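Uncharacterized protein (Desulfotomaculum acetoxidans, PDB 3U4Y) is of unknown function but has the seven-bladed beta-propeller fold of the lactonase family, so a related enzymatic role is possible but unproven. Local coordinates at residues A[7-15]-A[22-30]. Residues are numbered along the deposited sequence; the frame is centred on the assembly and turned at random.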
loop_
_atom_site.group_PDB
_atom_site.type_symbol
_atom_site.label_atom_id
_atom_site.label_comp_id
_atom_site.label_asym_id
_atom_site.label_seq_id
_atom_site.Cartn_x
_atom_site.Cartn_y
_atom_site.Cartn_z
ATOM N N THR A 7 21.416 13.491 5.601
ATOM C CA THR A 7 19.979 13.644 5.379
ATOM C C THR A 7 19.616 13.652 3.888
ATOM O O THR A 7 19.555 14.711 3.252
ATOM C CB THR A 7 19.459 14.904 6.070
ATOM N N THR A 8 19.377 12.461 3.343
ATOM C CA THR A 8 18.979 12.309 1.946
ATOM C C THR A 8 17.542 11.819 1.826
ATOM O O THR A 8 17.062 11.049 2.654
ATOM C CB THR A 8 19.873 11.311 1.203
ATOM O OG1 THR A 8 19.088 10.181 0.786
ATOM C CG2 THR A 8 21.022 10.854 2.111
ATOM N N SER A 9 16.864 12.272 0.779
ATOM C CA SER A 9 15.477 11.915 0.571
ATOM C C SER A 9 15.329 11.128 -0.716
ATOM O O SER A 9 14.240 11.019 -1.280
ATOM C CB SER A 9 14.607 13.160 0.560
ATOM O OG SER A 9 14.535 13.704 1.864
ATOM N N ASN A 10 16.439 10.564 -1.166
ATOM C CA ASN A 10 16.418 9.705 -2.331
ATOM C C ASN A 10 16.646 8.256 -1.948
ATOM O O ASN A 10 17.716 7.685 -2.165
ATOM C CB ASN A 10 17.411 10.207 -3.365
ATOM C CG ASN A 10 16.965 11.500 -3.984
ATOM O OD1 ASN A 10 17.026 12.552 -3.348
ATOM N ND2 ASN A 10 16.469 11.432 -5.219
ATOM N N PHE A 11 15.608 7.669 -1.372
ATOM C CA PHE A 11 15.714 6.349 -0.787
ATOM C C PHE A 11 14.344 5.720 -0.596
ATOM O O PHE A 11 13.316 6.398 -0.619
ATOM C CB PHE A 11 16.414 6.446 0.571
ATOM C CG PHE A 11 15.498 6.825 1.707
ATOM C CD1 PHE A 11 14.732 5.871 2.355
ATOM C CD2 PHE A 11 15.406 8.133 2.129
ATOM C CE1 PHE A 11 13.887 6.231 3.401
ATOM C CE2 PHE A 11 14.562 8.488 3.179
ATOM C CZ PHE A 11 13.809 7.544 3.813
ATOM N N GLY A 12 14.347 4.417 -0.371
ATOM C CA GLY A 12 13.121 3.685 -0.140
ATOM C C GLY A 12 13.366 2.456 0.711
ATOM O O GLY A 12 14.501 2.117 1.020
ATOM N N ILE A 13 12.291 1.776 1.079
ATOM C CA ILE A 13 12.384 0.629 1.963
ATOM C C ILE A 13 11.598 -0.541 1.380
ATOM O O ILE A 13 10.541 -0.350 0.815
ATOM C CB ILE A 13 11.889 0.983 3.393
ATOM C CG1 ILE A 13 11.920 -0.240 4.298
ATOM C CG2 ILE A 13 10.481 1.589 3.384
ATOM C CD1 ILE A 13 11.168 -0.011 5.574
ATOM N N VAL A 14 12.125 -1.750 1.502
ATOM C CA VAL A 14 11.458 -2.913 0.946
ATOM C C VAL A 14 11.572 -4.114 1.865
ATOM O O VAL A 14 12.632 -4.382 2.437
ATOM C CB VAL A 14 12.017 -3.282 -0.435
ATOM C CG1 VAL A 14 13.488 -3.649 -0.339
ATOM C CG2 VAL A 14 11.211 -4.418 -1.043
ATOM N N VAL A 15 10.470 -4.844 1.992
ATOM C CA VAL A 15 10.410 -5.997 2.877
ATOM C C VAL A 15 10.912 -7.268 2.200
ATOM O O VAL A 15 10.642 -7.502 1.023
ATOM C CB VAL A 15 8.992 -6.205 3.392
ATOM C CG1 VAL A 15 8.915 -7.474 4.206
ATOM C CG2 VAL A 15 8.550 -4.988 4.196
ATOM N N ILE A 22 14.473 -6.285 6.300
ATOM C CA ILE A 22 14.057 -5.160 5.470
ATOM C C ILE A 22 15.318 -4.464 4.963
ATOM O O ILE A 22 16.357 -4.521 5.598
ATOM C CB ILE A 22 13.259 -4.120 6.261
ATOM C CG1 ILE A 22 14.215 -3.109 6.890
ATOM C CG2 ILE A 22 12.416 -4.770 7.324
ATOM C CD1 ILE A 22 13.627 -2.366 8.056
ATOM N N SER A 23 15.219 -3.806 3.814
ATOM C CA SER A 23 16.340 -3.083 3.225
ATOM C C SER A 23 15.942 -1.667 2.859
ATOM O O SER A 23 14.821 -1.415 2.442
ATOM C CB SER A 23 16.830 -3.769 1.947
ATOM O OG SER A 23 17.333 -5.060 2.201
ATOM N N PHE A 24 16.874 -0.742 3.023
ATOM C CA PHE A 24 16.725 0.588 2.507
ATOM C C PHE A 24 17.608 0.603 1.292
ATOM O O PHE A 24 18.678 0.015 1.306
ATOM C CB PHE A 24 17.211 1.598 3.521
ATOM C CG PHE A 24 16.323 1.729 4.714
ATOM C CD1 PHE A 24 15.248 2.591 4.700
ATOM C CD2 PHE A 24 16.564 1.003 5.854
ATOM C CE1 PHE A 24 14.436 2.730 5.812
ATOM C CE2 PHE A 24 15.748 1.138 6.959
ATOM C CZ PHE A 24 14.693 2.003 6.939
ATOM N N PHE A 25 17.150 1.251 0.234
ATOM C CA PHE A 25 17.885 1.290 -1.016
ATOM C C PHE A 25 17.847 2.730 -1.528
ATOM O O PHE A 25 16.950 3.502 -1.176
ATOM C CB PHE A 25 17.248 0.324 -2.025
ATOM C CG PHE A 25 15.818 0.637 -2.326
ATOM C CD1 PHE A 25 15.462 1.248 -3.514
ATOM C CD2 PHE A 25 14.824 0.353 -1.406
ATOM C CE1 PHE A 25 14.132 1.563 -3.787
ATOM C CE2 PHE A 25 13.491 0.655 -1.673
ATOM C CZ PHE A 25 13.150 1.269 -2.865
ATOM N N SER A 26 18.823 3.111 -2.342
ATOM C CA SER A 26 18.767 4.430 -2.938
ATOM C C SER A 26 18.024 4.389 -4.268
ATOM O O SER A 26 18.266 3.522 -5.109
ATOM C CB SER A 26 20.156 5.012 -3.133
ATOM O OG SER A 26 20.477 5.083 -4.510
ATOM N N THR A 27 17.101 5.335 -4.411
ATOM C CA THR A 27 16.448 5.700 -5.654
ATOM C C THR A 27 17.407 6.064 -6.809
ATOM O O THR A 27 17.059 5.913 -7.984
ATOM C CB THR A 27 15.613 6.929 -5.349
ATOM O OG1 THR A 27 14.613 6.574 -4.389
ATOM C CG2 THR A 27 14.980 7.523 -6.610
ATOM N N ASP A 28 18.606 6.542 -6.466
ATOM C CA ASP A 28 19.565 7.097 -7.434
ATOM C C ASP A 28 20.519 6.068 -8.012
ATOM O O ASP A 28 20.499 5.780 -9.211
ATOM C CB ASP A 28 20.440 8.166 -6.769
ATOM C CG ASP A 28 19.649 9.354 -6.263
ATOM O OD1 ASP A 28 18.882 9.953 -7.059
ATOM O OD2 ASP A 28 19.804 9.680 -5.061
ATOM N N THR A 29 21.392 5.567 -7.140
ATOM C CA THR A 29 22.425 4.604 -7.501
ATOM C C THR A 29 21.853 3.218 -7.719
ATOM O O THR A 29 22.380 2.435 -8.515
ATOM C CB THR A 29 23.447 4.469 -6.374
ATOM O OG1 THR A 29 22.804 4.733 -5.123
ATOM C CG2 THR A 29 24.589 5.447 -6.565
ATOM N N LEU A 30 20.790 2.914 -6.980
ATOM C CA LEU A 30 20.161 1.604 -7.034
ATOM C C LEU A 30 21.020 0.549 -6.352
ATOM O O LEU A 30 21.323 -0.496 -6.938
ATOM C CB LEU A 30 19.867 1.205 -8.478
ATOM C CG LEU A 30 18.813 2.111 -9.093
ATOM C CD1 LEU A 30 18.321 1.580 -10.438
ATOM C CD2 LEU A 30 17.683 2.227 -8.104
#
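Gly12 and Phe25 form a hydrogen-bonded antiparallel pair and illustrate how a propeller blade can fill a gap left by a missing side chain. Gly12 N donates to Phe25 O at 2.9 Å, and Phe25 N returns the bond to Gly12 O; Val14 and Ser23 pair reciprocally two residues along the hairpin, at the next hydrogen-bonded pair. With CG between its backbone N and carbonyl carbon (chi1 59°), Phe25 folds its ring back across the neighbouring strand, so that Gly12 N lies 4.0 Å above the ring plane, over the centre. Were this ring cut back to an alanine, the Gly12 backbone would probably lose its aromatic cover, and a gap would be likely to open beside Val14 CG1.

The opposite face of the sheet is packed by Phe11, Ile13, Ile22 and Phe24. Traced outward, Phe24 begins with CB 3.7 Å from Gly12 O, and CG still skirts that oxygen. CD1 also lies beside Gly12 O, at 3.8 Å, while meeting Ile13 CB; Phe11 CD1 approaches Phe24 CD1 at the ring's edge, 4.1 Å away. From CE1 the surroundings turn apolar: it reaches Ile13 CB at 3.9 Å, while Ile13 CG1 sits over one face of the ring, offset toward its rim. Ile13 holds CG1 anti to its backbone N (chi1 177°), alongside Phe24. Beyond the strands, a weak bond from Thr27 N to Asn10 O extends the pairing; Asn10 OD1 is bound by Lys282.

The hairpin of strands 11-16 and 21-26 forms the middle of a four-stranded blade. Strand 32-37 flanks it at one edge, touching Phe24 through Leu33 and Asn34. Phe11, Ile13 and Ile22 pack on strand 42-47 of the next blade. At the other edge, strand 319-321 from the chain's C-terminal end closes the propeller ring, Velcro-fashion, and the Cys51-Cys322 disulfide ties that end to the next blade.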